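Local coordinates for precorrin-8x Methyl Mutase (Thermus thermophilus, PDB 1V9C), which probably catalyses the methyl-migrating isomerisation of precorrin-8X in the cobalamin biosynthetic pathway, as an enzyme of the CobH/CbiC family, at residues Ala39-Tyr45 against Lys187-Leu192; Glu145-Gln149 against Glu175-Pro179. All coordinates share one frame; numbering follows the deposited sequence.

Contact 1 (Ala39-Tyr45 against Lys187-Leu192); sequences ATADFEY and KGGSTL
Lys187 passes the hydroxyl of Tyr45 to reach two acidic residues. Its CB lies 3.4 Å from Tyr45 OH; CG and CD run on past it in an extended chain, CE comes up beside the carboxylates, and NZ bonds Asp42 OD2 at 2.5 Å, on the syn side of that oxygen. A weaker, longer salt bridge joins NZ to Glu44 OE2. Asp42 has its CG trans to the backbone N (chi1 -176°), which leaves OD1 to accept from Glu44 N at 2.8 Å and cap the turn ahead of the next helix. Loss of this carboxylate, as with an alanine here, is likely to leave the lysine with just the weak Glu44 bridge in this contact and that turn uncapped. Asp42 and Lys187 of the second subunit add long, weak ion pairs, and the two Asp42 carboxylates come close, which probably makes neutralisation by lysine matter more. Gly189 is the N-cap of helix 190-205, which follows strand 180-183 of the mixed, doubly wound alpha/beta sheet. Leu192 CD1 stands over the centre of the Tyr45 ring, 3.6 Å from its centroid, a CH-pi contact. Thr40 CG2 packs against both Leu192 methyls, while Ala39 CB meets Thr191 CG2 at 3.7 Å.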
ATOM      1  N   ALA B  39       4.459   9.363   1.441  1.00 24.06           N
ATOM      2  CA  ALA B  39       3.621   8.169   1.577  1.00 25.55           C
ATOM      3  C   ALA B  39       4.253   7.050   2.384  1.00 24.26           C
ATOM      4  O   ALA B  39       3.563   6.224   2.947  1.00 21.01           O
ATOM      5  CB  ALA B  39       3.241   7.647   0.191  1.00 24.84           C
ATOM      6  N   THR B  40       5.574   7.027   2.454  1.00 24.04           N
ATOM      7  CA  THR B  40       6.248   5.971   3.186  1.00 21.36           C
ATOM      8  C   THR B  40       7.055   6.421   4.402  1.00 20.01           C
ATOM      9  O   THR B  40       7.440   5.602   5.215  1.00 17.42           O
ATOM     10  CB  THR B  40       7.219   5.242   2.266  1.00 25.71           C
ATOM     11  OG1 THR B  40       8.210   6.174   1.818  1.00 17.68           O
ATOM     12  CG2 THR B  40       6.476   4.667   1.057  1.00 25.76           C
ATOM     13  N   ALA B  41       7.311   7.717   4.512  1.00 22.50           N
ATOM     14  CA  ALA B  41       8.151   8.231   5.590  1.00 25.61           C
ATOM     15  C   ALA B  41       9.483   7.491   5.416  1.00 21.98           C
ATOM     16  O   ALA B  41      10.172   7.207   6.379  1.00 27.51           O
ATOM     17  CB  ALA B  41       7.542   7.911   6.958  1.00 17.24           C
ATOM     18  N   ASP B  42       9.814   7.135   4.179  1.00 22.74           N
ATOM     19  CA  ASP B  42      11.063   6.424   3.915  1.00 27.44           C
ATOM     20  C   ASP B  42      11.902   7.271   2.993  1.00 25.96           C
ATOM     21  O   ASP B  42      11.673   7.286   1.784  1.00 25.03           O
ATOM     22  CB  ASP B  42      10.820   5.077   3.245  1.00 30.69           C
ATOM     23  CG  ASP B  42      12.107   4.281   3.065  1.00 32.54           C
ATOM     24  OD1 ASP B  42      13.175   4.902   2.898  1.00 33.38           O
ATOM     25  OD2 ASP B  42      12.055   3.036   3.083  1.00 28.14           O
ATOM     26  N   PHE B  43      12.886   7.958   3.570  1.00 25.00           N
ATOM     27  CA  PHE B  43      13.751   8.848   2.812  1.00 23.56           C
ATOM     28  C   PHE B  43      14.717   8.209   1.820  1.00 24.95           C
ATOM     29  O   PHE B  43      15.307   8.917   1.004  1.00 25.27           O
ATOM     30  CB  PHE B  43      14.519   9.785   3.763  1.00 24.29           C
ATOM     31  CG  PHE B  43      13.686  10.913   4.275  1.00 19.37           C
ATOM     32  CD1 PHE B  43      12.881  10.749   5.388  1.00 23.78           C
ATOM     33  CD2 PHE B  43      13.642  12.116   3.598  1.00 21.96           C
ATOM     34  CE1 PHE B  43      12.050  11.765   5.807  1.00 26.48           C
ATOM     35  CE2 PHE B  43      12.806  13.141   4.019  1.00 21.78           C
ATOM     36  CZ  PHE B  43      12.017  12.963   5.117  1.00 25.14           C
ATOM     37  N   GLU B  44      14.878   6.892   1.864  1.00 20.75           N
ATOM     38  CA  GLU B  44      15.781   6.256   0.921  1.00 25.24           C
ATOM     39  C   GLU B  44      15.310   6.380  -0.518  1.00 28.50           C
ATOM     40  O   GLU B  44      16.109   6.217  -1.437  1.00 33.60           O
ATOM     41  CB  GLU B  44      16.001   4.784   1.257  1.00 31.81           C
ATOM     42  CG  GLU B  44      17.068   4.143   0.367  1.00 38.07           C
ATOM     43  CD  GLU B  44      17.486   2.752   0.820  1.00 42.21           C
ATOM     44  OE1 GLU B  44      18.460   2.214   0.251  1.00 46.74           O
ATOM     45  OE2 GLU B  44      16.848   2.192   1.738  1.00 43.46           O
ATOM     46  N   TYR B  45      14.022   6.677  -0.713  1.00 27.85           N
ATOM     47  CA  TYR B  45      13.456   6.827  -2.049  1.00 22.80           C
ATOM     48  C   TYR B  45      14.058   8.021  -2.802  1.00 22.37           C
ATOM     49  O   TYR B  45      13.925   8.139  -4.015  1.00 24.94           O
ATOM     50  CB  TYR B  45      11.916   6.947  -1.972  1.00 20.14           C
ATOM     51  CG  TYR B  45      11.255   5.616  -1.725  1.00 17.56           C
ATOM     52  CD1 TYR B  45      10.729   5.291  -0.478  1.00 18.05           C
ATOM     53  CD2 TYR B  45      11.281   4.621  -2.708  1.00 14.47           C
ATOM     54  CE1 TYR B  45      10.264   4.010  -0.211  1.00 18.77           C
ATOM     55  CE2 TYR B  45      10.833   3.345  -2.450  1.00 17.43           C
ATOM     56  CZ  TYR B  45      10.327   3.039  -1.199  1.00 18.30           C
ATOM     57  OH  TYR B  45       9.918   1.752  -0.942  1.00 20.93           O
ATOM     58  N   LYS B 187      12.931  -2.468  -3.010  1.00 19.69           N
ATOM     59  CA  LYS B 187      11.846  -1.646  -2.495  1.00 27.49           C
ATOM     60  C   LYS B 187      10.901  -1.151  -3.564  1.00 29.56           C
ATOM     61  O   LYS B 187      11.290  -0.964  -4.714  1.00 31.04           O
ATOM     62  CB  LYS B 187      12.385  -0.439  -1.736  1.00 22.52           C
ATOM     63  CG  LYS B 187      13.010  -0.790  -0.418  1.00 22.02           C
ATOM     64  CD  LYS B 187      13.284   0.441   0.407  1.00 20.84           C
ATOM     65  CE  LYS B 187      13.716   0.027   1.796  1.00 25.42           C
ATOM     66  NZ  LYS B 187      13.762   1.188   2.708  1.00 24.05           N
ATOM     67  N   GLY B 188       9.657  -0.930  -3.152  1.00 25.97           N
ATOM     68  CA  GLY B 188       8.627  -0.439  -4.049  1.00 24.65           C
ATOM     69  C   GLY B 188       7.305  -0.805  -3.410  1.00 23.24           C
ATOM     70  O   GLY B 188       7.226  -0.856  -2.185  1.00 23.46           O
ATOM     71  N   GLY B 189       6.275  -1.065  -4.213  1.00 19.35           N
ATOM     72  CA  GLY B 189       4.993  -1.444  -3.634  1.00 17.02           C
ATOM     73  C   GLY B 189       3.824  -0.585  -4.075  1.00 14.32           C
ATOM     74  O   GLY B 189       4.013   0.500  -4.601  1.00 15.25           O
ATOM     75  N   SER B 190       2.613  -1.083  -3.842  1.00 17.83           N
ATOM     76  CA  SER B 190       1.380  -0.381  -4.196  1.00 14.47           C
ATOM     77  C   SER B 190       1.366   1.068  -3.753  1.00 12.32           C
ATOM     78  O   SER B 190       1.007   1.972  -4.509  1.00 13.14           O
ATOM     79  CB  SER B 190       0.191  -1.097  -3.563  1.00 15.85           C
ATOM     80  OG  SER B 190       0.072  -2.418  -4.050  1.00 20.90           O
ATOM     81  N   THR B 191       1.780   1.302  -2.515  1.00 16.56           N
ATOM     82  CA  THR B 191       1.789   2.654  -1.993  1.00 16.27           C
ATOM     83  C   THR B 191       2.674   3.602  -2.809  1.00 13.94           C
ATOM     84  O   THR B 191       2.368   4.788  -2.955  1.00 14.00           O
ATOM     85  CB  THR B 191       2.238   2.669  -0.521  1.00 17.26           C
ATOM     86  OG1 THR B 191       1.298   1.925   0.268  1.00 25.86           O
ATOM     87  CG2 THR B 191       2.293   4.079  -0.016  1.00 15.60           C
ATOM     88  N   LEU B 192       3.764   3.088  -3.363  1.00 12.42           N
ATOM     89  CA  LEU B 192       4.635   3.959  -4.133  1.00 17.21           C
ATOM     90  C   LEU B 192       3.975   4.287  -5.479  1.00 14.15           C
ATOM     91  O   LEU B 192       3.993   5.422  -5.915  1.00 15.10           O
ATOM     92  CB  LEU B 192       6.023   3.312  -4.318  1.00 18.13           C
ATOM     93  CG  LEU B 192       7.000   3.216  -3.131  1.00 21.35           C
ATOM     94  CD1 LEU B 192       7.341   4.622  -2.647  1.00 17.56           C
ATOM     95  CD2 LEU B 192       6.416   2.370  -1.990  1.00 17.81           C
TER

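Contact 2 (Glu145-Gln149 against Glu175-Pro179); sequences EAIRQ and EAPVP
The last turn of helix 137-147 and the irregular segment 175-179 approach most closely at Ile147 and Pro177, whose CA atoms are 7.7 Å apart. Ile147 points toward the other segment and divides its two branches between neighbouring residues. Its CG2 methyl lies 3.8 Å from Pro177 CG, the two side chains running alongside in opposite senses. The longer branch, fully extended at chi2 (-179°), carries CD1 to Val178 CG1, also at 3.8 Å, and here the side chains are nearly perpendicular. Val178 is buried, so this end of the contact faces the interior, while the proline ring lies nearer the surface. Arg148 covers that outer side. A bend at chi2 (-61°) turns its chain toward 175-179 and lays one face of the guanidinium over Pro177 CD, which is 3.3 Å from NH1; Ala176 CA lies over the same group, 4.2 Å from NH2. Arg148 NH2 also comes within 3.0 Å of Glu175 O. The carboxylate of Glu175 turns off in another direction, and its OE1 stays 6.8 Å from Arg148 NH2. Arg152 and Pro153, on the way to strand 155-158, also touch Ile147. Helix 137-147 links parallel strands 130-133 and 155-158, helix 166-174 links 155-158 and 180-183, and the contact joins the ends of these two consecutive beta-alpha-beta crossovers of the doubly wound sheet.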
ATOM      1  N   GLU B 145       8.477  -7.687 -22.556  1.00 53.65           N
ATOM      2  CA  GLU B 145       8.647  -8.517 -23.734  1.00 56.18           C
ATOM      3  C   GLU B 145       7.580  -8.079 -24.727  1.00 56.31           C
ATOM      4  O   GLU B 145       7.834  -7.986 -25.925  1.00 59.99           O
ATOM      5  CB  GLU B 145       8.479  -9.991 -23.361  1.00 59.52           C
ATOM      6  CG  GLU B 145       9.426 -10.420 -22.241  1.00 65.32           C
ATOM      7  CD  GLU B 145       9.373 -11.906 -21.926  1.00 69.97           C
ATOM      8  OE1 GLU B 145      10.071 -12.334 -20.976  1.00 67.56           O
ATOM      9  OE2 GLU B 145       8.642 -12.644 -22.624  1.00 73.00           O
ATOM     10  N   ALA B 146       6.391  -7.784 -24.210  1.00 52.92           N
ATOM     11  CA  ALA B 146       5.278  -7.340 -25.036  1.00 53.36           C
ATOM     12  C   ALA B 146       5.578  -5.989 -25.670  1.00 54.02           C
ATOM     13  O   ALA B 146       5.003  -5.639 -26.702  1.00 56.14           O
ATOM     14  CB  ALA B 146       4.011  -7.250 -24.202  1.00 52.42           C
ATOM     15  N   ILE B 147       6.476  -5.233 -25.047  1.00 51.44           N
ATOM     16  CA  ILE B 147       6.860  -3.920 -25.554  1.00 50.88           C
ATOM     17  C   ILE B 147       7.790  -4.092 -26.753  1.00 52.73           C
ATOM     18  O   ILE B 147       7.798  -3.264 -27.665  1.00 50.83           O
ATOM     19  CB  ILE B 147       7.568  -3.070 -24.444  1.00 47.45           C
ATOM     20  CG1 ILE B 147       6.525  -2.541 -23.450  1.00 47.82           C
ATOM     21  CG2 ILE B 147       8.349  -1.914 -25.059  1.00 42.72           C
ATOM     22  CD1 ILE B 147       7.106  -1.684 -22.336  1.00 41.23           C
ATOM     23  N   ARG B 148       8.568  -5.173 -26.744  1.00 56.11           N
ATOM     24  CA  ARG B 148       9.500  -5.457 -27.832  1.00 58.05           C
ATOM     25  C   ARG B 148       8.758  -5.977 -29.058  1.00 57.91           C
ATOM     26  O   ARG B 148       9.342  -6.128 -30.127  1.00 58.01           O
ATOM     27  CB  ARG B 148      10.551  -6.482 -27.395  1.00 57.59           C
ATOM     28  CG  ARG B 148      11.515  -6.004 -26.310  1.00 54.13           C
ATOM     29  CD  ARG B 148      12.346  -4.804 -26.746  1.00 48.67           C
ATOM     30  NE  ARG B 148      13.461  -4.587 -25.830  1.00 41.37           N
ATOM     31  CZ  ARG B 148      14.309  -3.561 -25.891  1.00 46.10           C
ATOM     32  NH1 ARG B 148      14.172  -2.630 -26.832  1.00 40.75           N
ATOM     33  NH2 ARG B 148      15.310  -3.471 -25.016  1.00 39.60           N
ATOM     34  N   GLN B 149       7.466  -6.237 -28.895  1.00 59.43           N
ATOM     35  CA  GLN B 149       6.632  -6.724 -29.986  1.00 62.28           C
ATOM     36  C   GLN B 149       5.714  -5.644 -30.557  1.00 62.53           C
ATOM     37  O   GLN B 149       4.860  -5.932 -31.395  1.00 64.53           O
ATOM     38  CB  GLN B 149       5.780  -7.907 -29.518  1.00 64.90           C
ATOM     39  CG  GLN B 149       6.583  -9.132 -29.123  1.00 68.91           C
ATOM     40  CD  GLN B 149       7.568  -9.541 -30.198  1.00 68.35           C
ATOM     41  OE1 GLN B 149       7.208  -9.687 -31.364  1.00 68.93           O
ATOM     42  NE2 GLN B 149       8.821  -9.730 -29.809  1.00 68.84           N
ATOM     43  N   GLU B 175      15.927  -0.503 -19.629  1.00 48.98           N
ATOM     44  CA  GLU B 175      16.711  -0.621 -20.860  1.00 49.88           C
ATOM     45  C   GLU B 175      15.738  -0.798 -22.023  1.00 49.19           C
ATOM     46  O   GLU B 175      16.111  -1.248 -23.109  1.00 50.87           O
ATOM     47  CB  GLU B 175      17.658  -1.824 -20.762  1.00 49.38           C
ATOM     48  CG  GLU B 175      18.613  -1.738 -19.570  1.00 56.42           C
ATOM     49  CD  GLU B 175      19.485  -2.973 -19.397  1.00 57.48           C
ATOM     50  OE1 GLU B 175      18.930  -4.087 -19.288  1.00 56.48           O
ATOM     51  OE2 GLU B 175      20.728  -2.825 -19.360  1.00 58.29           O
ATOM     52  N   ALA B 176      14.487  -0.421 -21.778  1.00 45.96           N
ATOM     53  CA  ALA B 176      13.424  -0.538 -22.765  1.00 46.02           C
ATOM     54  C   ALA B 176      13.092   0.798 -23.432  1.00 47.83           C
ATOM     55  O   ALA B 176      13.451   1.866 -22.917  1.00 45.66           O
ATOM     56  CB  ALA B 176      12.184  -1.118 -22.104  1.00 44.68           C
ATOM     57  N   PRO B 177      12.404   0.749 -24.595  1.00 47.51           N
ATOM     58  CA  PRO B 177      11.974   1.882 -25.427  1.00 47.52           C
ATOM     59  C   PRO B 177      10.639   2.527 -25.036  1.00 47.38           C
ATOM     60  O   PRO B 177       9.773   2.735 -25.889  1.00 44.25           O
ATOM     61  CB  PRO B 177      11.891   1.258 -26.810  1.00 43.46           C
ATOM     62  CG  PRO B 177      11.285  -0.046 -26.496  1.00 39.52           C
ATOM     63  CD  PRO B 177      12.131  -0.513 -25.308  1.00 46.66           C
ATOM     64  N   VAL B 178      10.477   2.848 -23.758  1.00 46.07           N
ATOM     65  CA  VAL B 178       9.247   3.474 -23.276  1.00 42.65           C
ATOM     66  C   VAL B 178       9.623   4.311 -22.059  1.00 38.70           C
ATOM     67  O   VAL B 178      10.538   3.957 -21.313  1.00 41.61           O
ATOM     68  CB  VAL B 178       8.196   2.402 -22.877  1.00 43.55           C
ATOM     69  CG1 VAL B 178       8.616   1.703 -21.598  1.00 40.62           C
ATOM     70  CG2 VAL B 178       6.841   3.036 -22.704  1.00 45.71           C
ATOM     71  N   PRO B 179       8.950   5.444 -21.850  1.00 32.49           N
ATOM     72  CA  PRO B 179       9.352   6.207 -20.669  1.00 35.11           C
ATOM     73  C   PRO B 179       8.996   5.451 -19.391  1.00 32.34           C
ATOM     74  O   PRO B 179       8.057   4.660 -19.365  1.00 26.87           O
ATOM     75  CB  PRO B 179       8.597   7.522 -20.835  1.00 36.39           C
ATOM     76  CG  PRO B 179       7.379   7.119 -21.573  1.00 37.81           C
ATOM     77  CD  PRO B 179       7.857   6.109 -22.574  1.00 32.87           C
TER

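Overall arrangement
From the N terminus, helix 30-40 leads into 39-45, the first half of contact 1, and its partner 187-192 comes 142 residues later, so most of the fold lies inside that long loop. The chain builds strands 49-51, 69-71, 92-94 and 130-133 before helix 137-147 ends at 145-149. Contact 2 then closes a short loop holding strand 155-158 and helix 166-174; this loop lies wholly within that of contact 1. Strand 180-183 follows directly, and helix 190-205 begins in the second half of contact 1. The contacts lie on opposite sides of the chain's centre, about 25 Å apart between centres, without touching. Contact 1 joins the N-terminal helical region to the last helix; contact 2 ties successive sheet connections.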